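Local coordinates for putative uncharacterized protein (Mycobacterium smegmatis, PDB 3UID) that probably acts as a type II toxin like its Mycobacterium tuberculosis counterpart, which is involved in the hypoxic response, at residues Val25-Gln30 and Pro35-Lys40; Gln30-Pro35 and Asn111-Thr116; Thr63-Met66 and Glu72-Ala75. One frame throughout, in Å; residues are numbered along the deposited sequence.

Contact 1. Residues Val25-Gln30 and Pro35-Lys40; sequences VTRIWQ and PRQLEK
Between 25-30 and 35-40, segments of two consecutive short helices, the nearest CA atoms are those of Q30 and Q37, 7.6 Å apart across the turn at D34. Within these two segments the backbones stay well separated, and the gap is bridged mainly by long polar side chains. R27 does most of this work. Its CG stands anti to the backbone N (chi1 171°) and the chain bends at the next bond, which swings the guanidinium toward the second helix. Both terminal nitrogens then converge end-on upon a single oxygen: NH1 of R27 lies 2.8 Å and NH2 of R27 3.0 Å from OE1 of Q37. The NH1 bond comes in the carbonyl plane of the amide, whereas NH2 approaches from above it. The guanidinium and amide planes are turned 69° apart, and OE1 of Q37 is tilted 17-18° from the guanidinium plane.

This pair of helices is the short helical V of the helix-grip (SRPBCC, Bet v 1-like) fold, inserted between the second and third strands. D34 at its apex caps the second helix, accepting a hydrogen bond from the backbone N of R36 through OD1. The other oxygen of D34, OD2, receives NE2 of Q37. Glutamine suits this place because one amide serves both needs, its oxygen taking the arginine and its nitrogen donating to the cap residue; together the two partners fix which way round the amide lies. Q37 reaches across with an extended chain, and its CD passes 3.7 Å from the backbone O of Q30, a contact of packing alone. Only 125 Å² is buried in all, and the three residues that meet are partly exposed, as befits long hydrophilic chains lying on the protein surface. The R27 side chain also touches L159.

Contact 2. Residues Gln30-Pro35 and Asn111-Thr116; sequences QIYADP and NVYTFT
Y32 projects from helix 25-33 toward the strand 109-118, where Y113 and F115 point back at it, and the three rings form an aromatic cluster. The setting is the helix-grip fold, in which a curved antiparallel sheet grips the long C-terminal helix, here 144-158, with the two short helices at one end; this cluster fills part of the space between sheet and short helix. Y113 and F115 are two apart on the strand and so project from the same side of the sheet, giving one helical residue two aromatic neighbours. CG of Y32 lies anti to its carbonyl carbon (chi1 -60°), which helps place the ring toward the strand.

The tighter half is the meeting with F115. CZ of F115 comes within 3.6 Å of CE2 of Y32, and the two planes are only 23° apart, yet the rings are slid so far that they barely overlap; their centroids stand 5.4 Å apart. The approach of Y113 to Y32 is looser. It turns its edge to a face of Y32 in an offset edge-to-face pair, planes at 78°, with nearest atoms CE2 of Y113 and CE1 of Y32 at 3.9 Å. V112 and T114, by contrast, lie on the outer side of the strand, where V112 is exposed.

Tyrosine fits at position 32 because its ring supplies apolar surface while its hydroxyl is satisfied: OH of Y32 hydrogen-bonds to OH of Y126 on the neighbouring strand. F115, buried and without a polar end, also packs against V25, I28 and W29. On the face of the Y32 ring opposite Y113, CG2 of I31 lies 4.0 Å above the plane, near the rim.

Contact 3. Residues Thr63-Met66 and Glu72-Ala75; sequences TYFM and EKYA
M66 and Y74 are joined by two backbone hydrogen bonds, N of M66 to O of Y74 at 3.0 Å and N of Y74 to O of M66 at 2.9 Å. They form an antiparallel hydrogen-bonded pair, followed by the non-hydrogen-bonded pair F65 and A75, in the beta hairpin of strands 61-67 and 73-84. The two short strands run at 164° to each other, close to antiparallel. In the non-hydrogen-bonded pair the backbones draw closer, and CA of A75 approaches O of Y64 at 3.3 Å.

One face of the hairpin carries F65, with A75 beside it. CB of A75 lies at the edge of the F65 ring, 3.7 Å from CD1 of F65; the small methyl leaves room for the broad ring. Over a face of that ring runs K73. Its CG is anti to the backbone N (chi1 -171°), beginning an extended chain that carries CE to 3.4 Å from CG of F65 and places NZ over the ring, 4.1 Å from its centroid. The result is a CH-pi and a cation-pi contact from one side chain. On the other face, M66 and Y74 lie side by side, and CB of M66 sits over the Y74 ring, 3.7 Å from CZ of Y74; the oblique sulfur contact beyond it is doubtful, since M66 has two conformers.

Further out, NZ of K73 makes a salt bridge to OE2 of E98, which is consistent with keeping NZ over the ring, while F65 also meets the F100 ring. Y64, whose ring comes obliquely near A75, hydrogen-bonds through OH to OD1 of D93. The lysine is thus shared between a carboxylate and a pi face, an arrangement that would be expected to stabilise its positive charge at this solvent-exposed end of the hairpin.

How the contacts relate
Contacts 1 and 2 adjoin, their centres 7 Å apart; both use helix 25-33 and share residues Q30 and P35. L38 of contact 1 packs on I31 and Y32 of contact 2. Contact 1 joins the two short helices at the surface, and contact 2 packs the first of them on the sheet. Contact 3 is remote, its centre about 19 Å from each of the other centres. Along the chain contact 1 closes before contact 3 opens, and contact 3 lies within the long loop that contact 2 closes. Contacts 2 and 3 reach the same sheet on opposite sides of the chain's centre: the helix pair is packed on one part of it while the hairpin builds another, in one helix-grip domain.

Contact 1. Residues Val25-Gln30 and Pro35-Lys40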
ATOM      1  N   VAL A  25       7.944  15.139  -1.635  1.00 10.82           N
ATOM      2  CA  VAL A  25       7.038  14.314  -2.419  1.00  6.65           C
ATOM      3  C   VAL A  25       7.797  13.482  -3.451  1.00  6.58           C
ATOM      4  O   VAL A  25       7.470  12.311  -3.657  1.00  9.29           O
ATOM      5  CB  VAL A  25       5.986  15.164  -3.123  1.00 11.71           C
ATOM      6  CG1 VAL A  25       5.326  14.361  -4.214  1.00 10.95           C
ATOM      7  CG2 VAL A  25       4.948  15.656  -2.106  1.00 12.00           C
ATOM      8  N   THR A  26       8.793  14.084  -4.095  1.00  9.43           N
ATOM      9  CA  THR A  26       9.574  13.364  -5.105  1.00 10.89           C
ATOM     10  C   THR A  26      10.258  12.136  -4.521  1.00 13.05           C
ATOM     11  O   THR A  26      10.342  11.097  -5.180  1.00 11.74           O
ATOM     12  CB  THR A  26      10.610  14.261  -5.797  1.00 10.01           C
ATOM     13  OG1 THR A  26      11.421  14.923  -4.817  1.00 12.55           O
ATOM     14  CG2 THR A  26       9.900  15.306  -6.635  1.00 14.56           C
ATOM     15  N   ARG A  27      10.731  12.248  -3.284  1.00  9.80           N
ATOM     16  CA  ARG A  27      11.347  11.098  -2.598  1.00  8.17           C
ATOM     17  C   ARG A  27      10.349   9.970  -2.297  1.00  7.15           C
ATOM     18  O   ARG A  27      10.634   8.797  -2.546  1.00  8.71           O
ATOM     19  CB  ARG A  27      12.018  11.527  -1.289  1.00  8.45           C
ATOM     20  CG  ARG A  27      12.473  10.310  -0.444  1.00 12.38           C
ATOM     21  CD  ARG A  27      13.640   9.642  -1.130  1.00 11.61           C
ATOM     22  NE  ARG A  27      14.069   8.395  -0.482  1.00 16.83           N
ATOM     23  CZ  ARG A  27      13.683   7.179  -0.869  1.00 17.43           C
ATOM     24  NH1 ARG A  27      12.845   7.034  -1.886  1.00 12.60           N
ATOM     25  NH2 ARG A  27      14.133   6.104  -0.239  1.00 10.10           N
ATOM     26  N   ILE A  28       9.190  10.317  -1.740  1.00  6.01           N
ATOM     27  CA  ILE A  28       8.172   9.330  -1.424  1.00  7.44           C
ATOM     28  C   ILE A  28       7.682   8.620  -2.685  1.00  6.64           C
ATOM     29  O   ILE A  28       7.439   7.420  -2.673  1.00  7.27           O
ATOM     30  CB  ILE A  28       7.008   9.963  -0.639  1.00  6.23           C
ATOM     31  CG1 ILE A  28       7.543  10.669   0.611  1.00  8.39           C
ATOM     32  CG2 ILE A  28       5.997   8.903  -0.242  1.00  9.15           C
ATOM     33  CD1 ILE A  28       8.242   9.741   1.605  1.00 10.12           C
ATOM     34  N   TRP A  29       7.557   9.357  -3.785  1.00  5.39           N
ATOM     35  CA  TRP A  29       7.140   8.748  -5.036  1.00  7.28           C
ATOM     36  C   TRP A  29       8.034   7.554  -5.387  1.00  9.50           C
ATOM     37  O   TRP A  29       7.550   6.523  -5.849  1.00  8.28           O
ATOM     38  CB  TRP A  29       7.168   9.769  -6.179  1.00 10.30           C
ATOM     39  CG  TRP A  29       6.746   9.163  -7.480  1.00  9.88           C
ATOM     40  CD1 TRP A  29       7.560   8.664  -8.463  1.00 10.67           C
ATOM     41  CD2 TRP A  29       5.408   8.947  -7.924  1.00  9.10           C
ATOM     42  NE1 TRP A  29       6.807   8.182  -9.503  1.00 10.31           N
ATOM     43  CE2 TRP A  29       5.480   8.336  -9.194  1.00  8.28           C
ATOM     44  CE3 TRP A  29       4.150   9.228  -7.381  1.00  9.48           C
ATOM     45  CZ2 TRP A  29       4.345   8.001  -9.923  1.00 10.66           C
ATOM     46  CZ3 TRP A  29       3.023   8.883  -8.105  1.00 11.45           C
ATOM     47  CH2 TRP A  29       3.127   8.284  -9.361  1.00  9.95           C
ATOM     48  N   GLN A  30       9.334   7.707  -5.167  1.00  8.67           N
ATOM     49  CA  GLN A  30      10.301   6.675  -5.533  1.00  9.63           C
ATOM     50  C   GLN A  30      10.211   5.403  -4.692  1.00  9.31           C
ATOM     51  O   GLN A  30      10.686   4.337  -5.121  1.00 10.83           O
ATOM     52  CB  GLN A  30      11.725   7.241  -5.504  1.00 11.29           C
ATOM     53  CG  GLN A  30      11.978   8.300  -6.558  1.00 11.51           C
ATOM     54  CD  GLN A  30      11.779   7.793  -7.986  1.00  9.63           C
ATOM     55  OE1 GLN A  30      11.991   6.609  -8.270  1.00 18.79           O
ATOM     56  NE2 GLN A  30      11.368   8.678  -8.873  1.00 19.43           N
ATOM     57  N   PRO A  35      10.801  -0.867  -7.439  1.00  9.67           N
ATOM     58  CA  PRO A  35      10.280  -2.066  -6.775  1.00  8.11           C
ATOM     59  C   PRO A  35      11.168  -2.586  -5.647  1.00  8.24           C
ATOM     60  O   PRO A  35      10.648  -3.248  -4.746  1.00  8.79           O
ATOM     61  CB  PRO A  35      10.196  -3.090  -7.920  1.00  8.95           C
ATOM     62  CG  PRO A  35      11.244  -2.640  -8.887  1.00  8.90           C
ATOM     63  CD  PRO A  35      11.169  -1.130  -8.838  1.00 10.82           C
ATOM     64  N   ARG A  36      12.464  -2.301  -5.662  1.00  9.35           N
ATOM     65  CA  ARG A  36      13.323  -2.737  -4.565  0.50  8.72           C
ATOM     66  C   ARG A  36      13.042  -1.937  -3.291  1.00  9.97           C
ATOM     67  O   ARG A  36      13.208  -2.445  -2.177  1.00 10.98           O
ATOM     68  CB  ARG A  36      14.801  -2.644  -4.956  0.50 10.90           C
ATOM     69  CG  ARG A  36      15.143  -3.318  -6.279  0.50 14.18           C
ATOM     70  CD  ARG A  36      15.222  -4.843  -6.174  0.50 15.38           C
ATOM     71  NE  ARG A  36      14.019  -5.514  -6.668  0.50 20.26           N
ATOM     72  CZ  ARG A  36      13.180  -6.205  -5.903  0.50 16.39           C
ATOM     73  NH1 ARG A  36      13.404  -6.319  -4.602  0.50 18.91           N
ATOM     74  NH2 ARG A  36      12.114  -6.782  -6.441  0.50 16.70           N
ATOM     75  N   GLN A  37      12.612  -0.685  -3.448  1.00  7.18           N
ATOM     76  CA  GLN A  37      12.261   0.126  -2.275  1.00  6.84           C
ATOM     77  C   GLN A  37      10.886  -0.246  -1.734  1.00  4.47           C
ATOM     78  O   GLN A  37      10.669  -0.312  -0.521  1.00  6.92           O
ATOM     79  CB  GLN A  37      12.333   1.618  -2.611  1.00  5.91           C
ATOM     80  CG  GLN A  37      13.737   2.052  -3.020  1.00  7.07           C
ATOM     81  CD  GLN A  37      13.810   3.534  -3.287  1.00  7.92           C
ATOM     82  OE1 GLN A  37      13.319   4.338  -2.498  1.00 11.17           O
ATOM     83  NE2 GLN A  37      14.418   3.900  -4.396  1.00 12.29           N
ATOM     84  N   LEU A  38       9.955  -0.507  -2.645  1.00  6.26           N
ATOM     85  CA  LEU A  38       8.630  -0.961  -2.257  1.00  7.74           C
ATOM     86  C   LEU A  38       8.740  -2.273  -1.476  1.00  7.37           C
ATOM     87  O   LEU A  38       8.127  -2.439  -0.413  1.00  6.52           O
ATOM     88  CB  LEU A  38       7.761  -1.159  -3.498  1.00  5.59           C
ATOM     89  CG  LEU A  38       6.278  -1.400  -3.218  1.00  8.40           C
ATOM     90  CD1 LEU A  38       5.715  -0.320  -2.300  1.00  9.88           C
ATOM     91  CD2 LEU A  38       5.558  -1.430  -4.538  1.00 10.56           C
ATOM     92  N   GLU A  39       9.553  -3.196  -1.970  1.00  7.27           N
ATOM     93  CA  GLU A  39       9.777  -4.481  -1.312  0.50  7.25           C
ATOM     94  C   GLU A  39      10.372  -4.292   0.083  1.00  9.33           C
ATOM     95  O   GLU A  39      10.073  -5.026   1.012  1.00 10.61           O
ATOM     96  CB  GLU A  39      10.705  -5.353  -2.164  0.50  6.37           C
ATOM     97  CG  GLU A  39      10.988  -6.724  -1.556  0.50  5.37           C
ATOM     98  CD  GLU A  39      11.822  -7.613  -2.452  0.50 11.30           C
ATOM     99  OE1 GLU A  39      11.374  -7.939  -3.572  0.50  6.72           O
ATOM    100  OE2 GLU A  39      12.937  -7.995  -2.029  0.50 23.91           O
ATOM    101  N   LYS A  40      11.260  -3.304   0.197  1.00  6.64           N
ATOM    102  CA  LYS A  40      11.921  -3.018   1.462  1.00  6.50           C
ATOM    103  C   LYS A  40      10.912  -2.581   2.527  1.00  7.24           C
ATOM    104  O   LYS A  40      10.907  -3.098   3.644  1.00  8.77           O
ATOM    105  CB  LYS A  40      12.994  -1.941   1.258  1.00  8.57           C
ATOM    106  CG  LYS A  40      13.670  -1.480   2.545  1.00  6.91           C
ATOM    107  CD  LYS A  40      14.515  -2.597   3.195  1.00 10.12           C
ATOM    108  CE  LYS A  40      15.309  -2.041   4.381  1.00 11.81           C
ATOM    109  NZ  LYS A  40      16.208  -3.076   4.971  1.00 22.43           N
TER

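Contact 2. Residues Gln30-Pro35 and Asn111-Thr116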
ATOM      1  N   GLN A  30       9.334   7.707  -5.167  1.00  8.67           N
ATOM      2  CA  GLN A  30      10.301   6.675  -5.533  1.00  9.63           C
ATOM      3  C   GLN A  30      10.211   5.403  -4.692  1.00  9.31           C
ATOM      4  O   GLN A  30      10.686   4.337  -5.121  1.00 10.83           O
ATOM      5  CB  GLN A  30      11.725   7.241  -5.504  1.00 11.29           C
ATOM      6  CG  GLN A  30      11.978   8.300  -6.558  1.00 11.51           C
ATOM      7  CD  GLN A  30      11.779   7.793  -7.986  1.00  9.63           C
ATOM      8  OE1 GLN A  30      11.991   6.609  -8.270  1.00 18.79           O
ATOM      9  NE2 GLN A  30      11.368   8.678  -8.873  1.00 19.43           N
ATOM     10  N   ILE A  31       9.620   5.506  -3.505  1.00  8.20           N
ATOM     11  CA  ILE A  31       9.315   4.323  -2.698  1.00  9.96           C
ATOM     12  C   ILE A  31       8.435   3.354  -3.502  1.00  9.59           C
ATOM     13  O   ILE A  31       8.631   2.131  -3.460  1.00 10.92           O
ATOM     14  CB  ILE A  31       8.591   4.697  -1.382  1.00  8.38           C
ATOM     15  CG1 ILE A  31       9.480   5.559  -0.464  1.00 14.55           C
ATOM     16  CG2 ILE A  31       8.086   3.441  -0.651  1.00 11.49           C
ATOM     17  CD1 ILE A  31      10.605   4.800   0.187  1.00 17.05           C
ATOM     18  N   TYR A  32       7.459   3.908  -4.224  1.00  7.55           N
ATOM     19  CA  TYR A  32       6.503   3.116  -4.996  1.00  7.70           C
ATOM     20  C   TYR A  32       6.969   2.847  -6.421  1.00  6.60           C
ATOM     21  O   TYR A  32       6.609   1.831  -7.008  1.00  9.74           O
ATOM     22  CB  TYR A  32       5.128   3.800  -4.975  1.00  8.96           C
ATOM     23  CG  TYR A  32       4.650   3.908  -3.556  1.00  6.70           C
ATOM     24  CD1 TYR A  32       4.016   2.841  -2.938  1.00  7.12           C
ATOM     25  CD2 TYR A  32       4.904   5.050  -2.803  1.00  8.55           C
ATOM     26  CE1 TYR A  32       3.623   2.915  -1.606  1.00  7.35           C
ATOM     27  CE2 TYR A  32       4.512   5.139  -1.472  1.00  7.41           C
ATOM     28  CZ  TYR A  32       3.866   4.070  -0.886  1.00 10.10           C
ATOM     29  OH  TYR A  32       3.486   4.147   0.430  1.00  8.87           O
ATOM     30  N   ALA A  33       7.783   3.751  -6.959  1.00  7.66           N
ATOM     31  CA  ALA A  33       8.245   3.642  -8.335  1.00  6.54           C
ATOM     32  C   ALA A  33       9.399   2.663  -8.493  1.00  8.52           C
ATOM     33  O   ALA A  33       9.604   2.108  -9.573  1.00 12.21           O
ATOM     34  CB  ALA A  33       8.639   5.022  -8.861  1.00  8.41           C
ATOM     35  N   ASP A  34      10.165   2.463  -7.423  1.00  8.90           N
ATOM     36  CA  ASP A  34      11.301   1.535  -7.452  1.00  9.38           C
ATOM     37  C   ASP A  34      10.909   0.266  -6.714  1.00  8.62           C
ATOM     38  O   ASP A  34      10.688   0.299  -5.494  1.00  7.66           O
ATOM     39  CB  ASP A  34      12.507   2.174  -6.768  1.00  9.05           C
ATOM     40  CG  ASP A  34      13.726   1.267  -6.740  1.00 13.73           C
ATOM     41  OD1 ASP A  34      13.623   0.070  -7.102  1.00 12.11           O
ATOM     42  OD2 ASP A  34      14.796   1.767  -6.336  1.00 13.14           O
ATOM     43  N   PRO A  35      10.801  -0.867  -7.439  1.00  9.67           N
ATOM     44  CA  PRO A  35      10.280  -2.066  -6.775  1.00  8.11           C
ATOM     45  C   PRO A  35      11.168  -2.586  -5.647  1.00  8.24           C
ATOM     46  O   PRO A  35      10.648  -3.248  -4.746  1.00  8.79           O
ATOM     47  CB  PRO A  35      10.196  -3.090  -7.920  1.00  8.95           C
ATOM     48  CG  PRO A  35      11.244  -2.640  -8.887  1.00  8.90           C
ATOM     49  CD  PRO A  35      11.169  -1.130  -8.838  1.00 10.82           C
ATOM     50  N   ASN A 111      -8.207   1.876  -5.474  1.00  7.40           N
ATOM     51  CA  ASN A 111      -7.297   2.567  -4.580  1.00  7.27           C
ATOM     52  C   ASN A 111      -6.724   3.787  -5.242  1.00  7.05           C
ATOM     53  O   ASN A 111      -6.414   3.752  -6.431  1.00 10.37           O
ATOM     54  CB  ASN A 111      -6.152   1.634  -4.212  1.00  6.81           C
ATOM     55  CG  ASN A 111      -6.644   0.359  -3.593  1.00 11.19           C
ATOM     56  OD1 ASN A 111      -7.002  -0.602  -4.294  1.00 11.76           O
ATOM     57  ND2 ASN A 111      -6.701   0.342  -2.277  1.00 10.35           N
ATOM     58  N   VAL A 112      -6.613   4.870  -4.473  1.00  6.47           N
ATOM     59  CA  VAL A 112      -5.927   6.072  -4.917  1.00  7.39           C
ATOM     60  C   VAL A 112      -4.919   6.513  -3.854  1.00  7.63           C
ATOM     61  O   VAL A 112      -5.291   6.778  -2.709  1.00  8.87           O
ATOM     62  CB  VAL A 112      -6.886   7.225  -5.186  1.00  7.89           C
ATOM     63  CG1 VAL A 112      -6.118   8.419  -5.779  1.00 11.00           C
ATOM     64  CG2 VAL A 112      -7.990   6.786  -6.129  1.00 11.10           C
ATOM     65  N   TYR A 113      -3.648   6.584  -4.237  1.00  6.63           N
ATOM     66  CA  TYR A 113      -2.606   7.111  -3.359  1.00  5.12           C
ATOM     67  C   TYR A 113      -2.258   8.519  -3.799  1.00  9.24           C
ATOM     68  O   TYR A 113      -1.969   8.755  -4.975  1.00  9.45           O
ATOM     69  CB  TYR A 113      -1.337   6.267  -3.478  1.00  7.45           C
ATOM     70  CG  TYR A 113      -1.401   4.881  -2.862  1.00  6.57           C
ATOM     71  CD1 TYR A 113      -2.604   4.309  -2.457  1.00  6.60           C
ATOM     72  CD2 TYR A 113      -0.229   4.147  -2.694  1.00 10.53           C
ATOM     73  CE1 TYR A 113      -2.626   3.021  -1.880  1.00  7.58           C
ATOM     74  CE2 TYR A 113      -0.235   2.879  -2.141  1.00  8.97           C
ATOM     75  CZ  TYR A 113      -1.431   2.324  -1.739  1.00  9.00           C
ATOM     76  OH  TYR A 113      -1.436   1.071  -1.185  1.00 12.57           O
ATOM     77  N   THR A 114      -2.275   9.451  -2.855  1.00  8.81           N
ATOM     78  CA  THR A 114      -1.987  10.838  -3.165  1.00  7.95           C
ATOM     79  C   THR A 114      -0.898  11.377  -2.241  1.00  9.96           C
ATOM     80  O   THR A 114      -0.969  11.199  -1.019  1.00  9.64           O
ATOM     81  CB  THR A 114      -3.266  11.684  -3.084  1.00 11.06           C
ATOM     82  OG1 THR A 114      -4.243  11.127  -3.971  1.00 13.18           O
ATOM     83  CG2 THR A 114      -2.992  13.122  -3.473  1.00 15.50           C
ATOM     84  N   PHE A 115       0.101  12.029  -2.839  1.00  9.74           N
ATOM     85  CA  PHE A 115       1.251  12.575  -2.117  1.00  9.09           C
ATOM     86  C   PHE A 115       1.301  14.082  -2.347  1.00 11.04           C
ATOM     87  O   PHE A 115       1.437  14.553  -3.480  1.00 11.66           O
ATOM     88  CB  PHE A 115       2.552  11.921  -2.606  1.00  8.76           C
ATOM     89  CG  PHE A 115       2.481  10.428  -2.659  1.00  7.62           C
ATOM     90  CD1 PHE A 115       2.379   9.695  -1.489  1.00  8.16           C
ATOM     91  CD2 PHE A 115       2.508   9.756  -3.867  1.00 14.21           C
ATOM     92  CE1 PHE A 115       2.300   8.315  -1.522  1.00  9.55           C
ATOM     93  CE2 PHE A 115       2.420   8.372  -3.907  1.00 12.01           C
ATOM     94  CZ  PHE A 115       2.325   7.651  -2.730  1.00  8.40           C
ATOM     95  N   THR A 116       1.164  14.852  -1.275  1.00  9.59           N
ATOM     96  CA  THR A 116       1.181  16.301  -1.414  1.00  7.00           C
ATOM     97  C   THR A 116       2.125  16.959  -0.436  1.00  9.68           C
ATOM     98  O   THR A 116       2.419  16.419   0.632  1.00  9.88           O
ATOM     99  CB  THR A 116      -0.230  16.893  -1.297  1.00 23.07           C
ATOM    100  OG1 THR A 116      -0.838  16.452  -0.078  1.00 19.30           O
ATOM    101  CG2 THR A 116      -1.084  16.436  -2.481  1.00 23.89           C
TER

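Contact 3. Residues Thr63-Met66 and Glu72-Ala75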
ATOM      1  N   THR A  63       2.914  -7.203  -8.882  1.00  8.58           N
ATOM      2  CA  THR A  63       2.565  -8.453  -8.193  1.00 10.90           C
ATOM      3  C   THR A  63       3.498  -8.672  -7.019  1.00 11.22           C
ATOM      4  O   THR A  63       4.675  -8.352  -7.096  1.00  9.41           O
ATOM      5  CB  THR A  63       2.594  -9.664  -9.131  1.00 10.76           C
ATOM      6  OG1 THR A  63       3.922  -9.852  -9.658  1.00 11.47           O
ATOM      7  CG2 THR A  63       1.620  -9.443 -10.280  1.00 11.05           C
ATOM      8  N   TYR A  64       2.981  -9.196  -5.917  1.00  7.16           N
ATOM      9  CA  TYR A  64       3.779  -9.225  -4.690  1.00 10.88           C
ATOM     10  C   TYR A  64       3.419 -10.364  -3.743  1.00 14.59           C
ATOM     11  O   TYR A  64       2.288 -10.882  -3.752  1.00 11.88           O
ATOM     12  CB  TYR A  64       3.616  -7.901  -3.933  1.00 13.17           C
ATOM     13  CG  TYR A  64       2.179  -7.574  -3.602  1.00  9.95           C
ATOM     14  CD1 TYR A  64       1.451  -6.697  -4.398  1.00 11.50           C
ATOM     15  CD2 TYR A  64       1.537  -8.173  -2.522  1.00 17.45           C
ATOM     16  CE1 TYR A  64       0.126  -6.400  -4.111  1.00 16.00           C
ATOM     17  CE2 TYR A  64       0.208  -7.887  -2.234  1.00 16.41           C
ATOM     18  CZ  TYR A  64      -0.483  -6.992  -3.032  1.00 17.64           C
ATOM     19  OH  TYR A  64      -1.803  -6.706  -2.758  1.00 24.96           O
ATOM     20  N   PHE A  65       4.391 -10.747  -2.927  1.00  9.30           N
ATOM     21  CA  PHE A  65       4.148 -11.607  -1.778  1.00 11.31           C
ATOM     22  C   PHE A  65       4.370 -10.791  -0.522  1.00 14.89           C
ATOM     23  O   PHE A  65       5.293  -9.977  -0.460  1.00 10.03           O
ATOM     24  CB  PHE A  65       5.113 -12.797  -1.751  1.00  9.51           C
ATOM     25  CG  PHE A  65       5.015 -13.697  -2.945  1.00  7.37           C
ATOM     26  CD1 PHE A  65       3.789 -14.144  -3.389  1.00  9.90           C
ATOM     27  CD2 PHE A  65       6.160 -14.097  -3.620  1.00 12.27           C
ATOM     28  CE1 PHE A  65       3.698 -14.987  -4.484  1.00 12.89           C
ATOM     29  CE2 PHE A  65       6.079 -14.944  -4.715  1.00 16.42           C
ATOM     30  CZ  PHE A  65       4.840 -15.385  -5.149  1.00 12.95           C
ATOM     31  N   MET A  66       3.534 -11.034   0.482  1.00  9.52           N
ATOM     32  CA  MET A  66       3.710 -10.397   1.773  0.50 11.20           C
ATOM     33  C   MET A  66       3.559 -11.439   2.861  1.00 10.77           C
ATOM     34  O   MET A  66       3.049 -12.537   2.621  1.00 13.10           O
ATOM     35  CB  MET A  66       2.682  -9.287   1.987  0.50 15.66           C
ATOM     36  CG  MET A  66       2.790  -8.126   1.018  0.50 21.84           C
ATOM     37  SD  MET A  66       1.471  -6.940   1.309  0.50 13.89           S
ATOM     38  CE  MET A  66       1.791  -6.498   3.007  0.50 13.24           C
ATOM     39  N   GLU A  72       1.448 -15.822   7.915  1.00 13.97           N
ATOM     40  CA  GLU A  72       0.927 -16.429   6.687  1.00 12.51           C
ATOM     41  C   GLU A  72       1.377 -15.661   5.449  1.00 12.23           C
ATOM     42  O   GLU A  72       1.147 -14.459   5.337  1.00 13.22           O
ATOM     43  CB  GLU A  72      -0.602 -16.495   6.696  1.00 18.88           C
ATOM     44  CG  GLU A  72      -1.188 -17.385   7.756  1.00 21.72           C
ATOM     45  CD  GLU A  72      -2.708 -17.465   7.685  1.00 31.38           C
ATOM     46  OE1 GLU A  72      -3.244 -17.855   6.624  1.00 38.21           O
ATOM     47  OE2 GLU A  72      -3.366 -17.130   8.689  1.00 34.35           O
ATOM     48  N   LYS A  73       1.994 -16.365   4.507  1.00 12.48           N
ATOM     49  CA  LYS A  73       2.305 -15.751   3.226  1.00  8.69           C
ATOM     50  C   LYS A  73       1.012 -15.536   2.475  1.00 10.84           C
ATOM     51  O   LYS A  73       0.148 -16.411   2.430  1.00 12.79           O
ATOM     52  CB  LYS A  73       3.221 -16.650   2.407  1.00 10.89           C
ATOM     53  CG  LYS A  73       3.771 -15.972   1.145  1.00 10.11           C
ATOM     54  CD  LYS A  73       4.692 -16.920   0.380  1.00 12.67           C
ATOM     55  CE  LYS A  73       5.511 -16.182  -0.664  1.00 13.64           C
ATOM     56  NZ  LYS A  73       6.567 -17.082  -1.228  1.00 16.88           N
ATOM     57  N   TYR A  74       0.853 -14.352   1.911  1.00 11.77           N
ATOM     58  CA  TYR A  74      -0.210 -14.179   0.939  1.00 14.42           C
ATOM     59  C   TYR A  74       0.296 -13.445  -0.285  1.00 13.07           C
ATOM     60  O   TYR A  74       1.404 -12.926  -0.298  1.00 12.13           O
ATOM     61  CB  TYR A  74      -1.455 -13.523   1.543  1.00 16.65           C
ATOM     62  CG  TYR A  74      -1.270 -12.095   1.954  1.00 13.76           C
ATOM     63  CD1 TYR A  74      -1.699 -11.058   1.137  1.00 16.73           C
ATOM     64  CD2 TYR A  74      -0.669 -11.781   3.158  1.00 19.29           C
ATOM     65  CE1 TYR A  74      -1.530  -9.728   1.526  1.00 17.78           C
ATOM     66  CE2 TYR A  74      -0.499 -10.488   3.554  1.00 18.52           C
ATOM     67  CZ  TYR A  74      -0.929  -9.462   2.742  1.00 17.59           C
ATOM     68  OH  TYR A  74      -0.744  -8.166   3.162  1.00 25.77           O
ATOM     69  N   ALA A  75      -0.499 -13.466  -1.339  1.00 12.07           N
ATOM     70  CA  ALA A  75      -0.096 -12.856  -2.582  1.00  8.37           C
ATOM     71  C   ALA A  75      -1.158 -11.872  -3.020  1.00  8.64           C
ATOM     72  O   ALA A  75      -2.325 -11.969  -2.645  1.00 10.80           O
ATOM     73  CB  ALA A  75       0.123 -13.927  -3.641  1.00 10.03           C
TER